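PDB 1SQ1: chorismate synthase from Campylobacter jejuni, which probably catalyses the last step of chorismate biosynthesis, the anti-1,4-elimination of phosphate from 5-enolpyruvylshikimate-3-phosphate, with reduced FMN as cofactor. Local coordinates for residues L163-E166 / E167-F170. Sequence-based numbering, arbitrary orientation.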
ATOM      1  N   LEU A 163     -26.689 -17.089  26.761  1.00 74.92           N
ATOM      2  CA  LEU A 163     -25.680 -17.675  27.636  1.00 75.68           C
ATOM      3  C   LEU A 163     -24.501 -16.718  27.751  1.00 77.39           C
ATOM      4  O   LEU A 163     -24.464 -15.670  27.109  1.00 77.16           O
ATOM      5  CB  LEU A 163     -25.167 -19.000  27.063  1.00 75.23           C
ATOM      6  CG  LEU A 163     -25.774 -20.338  27.498  1.00 73.47           C
ATOM      7  CD1 LEU A 163     -27.275 -20.353  27.254  1.00 74.09           C
ATOM      8  CD2 LEU A 163     -25.100 -21.447  26.716  1.00 71.50           C
ATOM      9  N   LYS A 164     -23.525 -17.097  28.565  1.00 80.06           N
ATOM     10  CA  LYS A 164     -22.332 -16.287  28.752  1.00 82.34           C
ATOM     11  C   LYS A 164     -21.358 -16.530  27.600  1.00 83.02           C
ATOM     12  O   LYS A 164     -21.275 -17.639  27.073  1.00 80.78           O
ATOM     13  CB  LYS A 164     -21.670 -16.643  30.081  1.00 84.53           C
ATOM     14  CG  LYS A 164     -22.338 -16.029  31.303  1.00 86.83           C
ATOM     15  CD  LYS A 164     -22.004 -14.547  31.383  1.00 90.28           C
ATOM     16  CE  LYS A 164     -22.454 -13.916  32.693  1.00 91.43           C
ATOM     17  NZ  LYS A 164     -22.054 -12.477  32.755  1.00 92.23           N
ATOM     18  N   GLU A 165     -20.635 -15.482  27.217  1.00 85.32           N
ATOM     19  CA  GLU A 165     -19.661 -15.546  26.128  1.00 87.52           C
ATOM     20  C   GLU A 165     -18.796 -16.796  26.276  1.00 89.16           C
ATOM     21  O   GLU A 165     -18.766 -17.661  25.395  1.00 90.45           O
ATOM     22  CB  GLU A 165     -18.749 -14.317  26.158  1.00 87.90           C
ATOM     23  CG  GLU A 165     -19.458 -12.991  26.377  1.00 90.30           C
ATOM     24  CD  GLU A 165     -20.193 -12.507  25.150  1.00 92.33           C
ATOM     25  OE1 GLU A 165     -21.050 -13.253  24.625  1.00 94.27           O
ATOM     26  OE2 GLU A 165     -19.919 -11.371  24.712  1.00 93.49           O
ATOM     27  N   GLU A 166     -18.093 -16.879  27.402  1.00 89.94           N
ATOM     28  CA  GLU A 166     -17.206 -18.004  27.681  1.00 89.75           C
ATOM     29  C   GLU A 166     -18.009 -19.210  28.185  1.00 87.72           C
ATOM     30  O   GLU A 166     -17.509 -20.013  28.969  1.00 86.64           O
ATOM     31  CB  GLU A 166     -16.150 -17.588  28.724  1.00 91.83           C
ATOM     32  CG  GLU A 166     -15.471 -16.206  28.474  1.00 94.37           C
ATOM     33  CD  GLU A 166     -14.388 -16.210  27.386  1.00 94.43           C
ATOM     34  OE1 GLU A 166     -14.573 -16.906  26.362  1.00 95.78           O
ATOM     35  OE2 GLU A 166     -13.367 -15.494  27.549  1.00 91.76           O
ATOM     36  N   GLU A 167     -19.250 -19.334  27.713  1.00 86.75           N
ATOM     37  CA  GLU A 167     -20.129 -20.430  28.116  1.00 83.95           C
ATOM     38  C   GLU A 167     -20.688 -21.213  26.930  1.00 81.07           C
ATOM     39  O   GLU A 167     -21.269 -22.283  27.100  1.00 78.83           O
ATOM     40  CB  GLU A 167     -21.282 -19.884  28.950  1.00 85.43           C
ATOM     41  CG  GLU A 167     -22.035 -20.941  29.714  1.00 88.82           C
ATOM     42  CD  GLU A 167     -23.002 -20.342  30.709  1.00 90.90           C
ATOM     43  OE1 GLU A 167     -22.564 -19.505  31.528  1.00 91.52           O
ATOM     44  OE2 GLU A 167     -24.195 -20.707  30.674  1.00 92.80           O
ATOM     45  N   PHE A 168     -20.520 -20.662  25.733  1.00 79.29           N
ATOM     46  CA  PHE A 168     -20.990 -21.313  24.521  1.00 78.28           C
ATOM     47  C   PHE A 168     -20.197 -22.601  24.327  1.00 78.11           C
ATOM     48  O   PHE A 168     -18.979 -22.620  24.506  1.00 78.07           O
ATOM     49  CB  PHE A 168     -20.797 -20.399  23.302  1.00 77.10           C
ATOM     50  CG  PHE A 168     -21.651 -19.157  23.319  1.00 74.44           C
ATOM     51  CD1 PHE A 168     -21.080 -17.905  23.507  1.00 73.99           C
ATOM     52  CD2 PHE A 168     -23.024 -19.237  23.123  1.00 72.95           C
ATOM     53  CE1 PHE A 168     -21.870 -16.754  23.496  1.00 72.66           C
ATOM     54  CE2 PHE A 168     -23.812 -18.091  23.114  1.00 70.99           C
ATOM     55  CZ  PHE A 168     -23.233 -16.852  23.298  1.00 70.46           C
ATOM     56  N   ASP A 169     -20.885 -23.668  23.941  1.00 77.38           N
ATOM     57  CA  ASP A 169     -20.236 -24.956  23.756  1.00 77.60           C
ATOM     58  C   ASP A 169     -19.601 -25.137  22.388  1.00 77.06           C
ATOM     59  O   ASP A 169     -20.282 -25.450  21.416  1.00 76.72           O
ATOM     60  CB  ASP A 169     -21.239 -26.078  23.984  1.00 80.36           C
ATOM     61  CG  ASP A 169     -20.570 -27.384  24.338  1.00 82.83           C
ATOM     62  OD1 ASP A 169     -19.594 -27.756  23.646  1.00 83.16           O
ATOM     63  OD2 ASP A 169     -21.025 -28.036  25.306  1.00 84.74           O
ATOM     64  N   PHE A 170     -18.288 -24.963  22.320  1.00 77.07           N
ATOM     65  CA  PHE A 170     -17.577 -25.125  21.063  1.00 78.11           C
ATOM     66  C   PHE A 170     -17.416 -26.596  20.729  1.00 80.48           C
ATOM     67  O   PHE A 170     -17.283 -26.969  19.565  1.00 81.30           O
ATOM     68  CB  PHE A 170     -16.210 -24.449  21.136  1.00 75.06           C
ATOM     69  CG  PHE A 170     -16.242 -22.999  20.766  1.00 73.24           C
ATOM     70  CD1 PHE A 170     -16.234 -22.617  19.435  1.00 73.21           C
ATOM     71  CD2 PHE A 170     -16.311 -22.018  21.745  1.00 72.76           C
ATOM     72  CE1 PHE A 170     -16.302 -21.279  19.087  1.00 74.35           C
ATOM     73  CE2 PHE A 170     -16.379 -20.676  21.408  1.00 72.59           C
ATOM     74  CZ  PHE A 170     -16.372 -20.305  20.078  1.00 74.14           C
TER
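Leu163 meets two residues further along the same turn. Its branch lies across the end of the Glu167 side chain at about a right angle, CG 3.6 Å from Glu167 OE2, while its CB approaches CE2 of the Phe168 ring at 4.3 Å. Glu167 gets there because its CG stands anti to the backbone N (chi1 -165°) and the chain runs on extended, carrying the carboxylate back along Leu163 and Lys164. The other carboxylate oxygen, Glu167 OE1, rests against the aliphatic start of Lys164, 3.3 Å from CB, and the lysine chain then bends and leads its ammonium group away. Lys164 O receives a weak, bent hydrogen bond from Glu167 N (2.7 Å, 129° at the hydrogen) and also sits over one face of the Phe168 ring, near its rim. Glu165 O takes a weak bond from Phe168 N, long at 3.5 Å but nearly straight (176°). The Glu165 side chain runs alongside Phe168, with OE1 3.8 Å from CE1, and its OE2 forms a salt bridge with Lys289 of strand 286-292. Phe168 is buried, its ring also meeting Phe154 and Phe208 of the neighbouring strands. The two weak, successive i to i+3 backbone bonds are consistent with a short 3-10-like turn, which joins strand 159-160, the outermost strand of an antiparallel sheet within this chain, to helix 170-175, N-capped by Asp169.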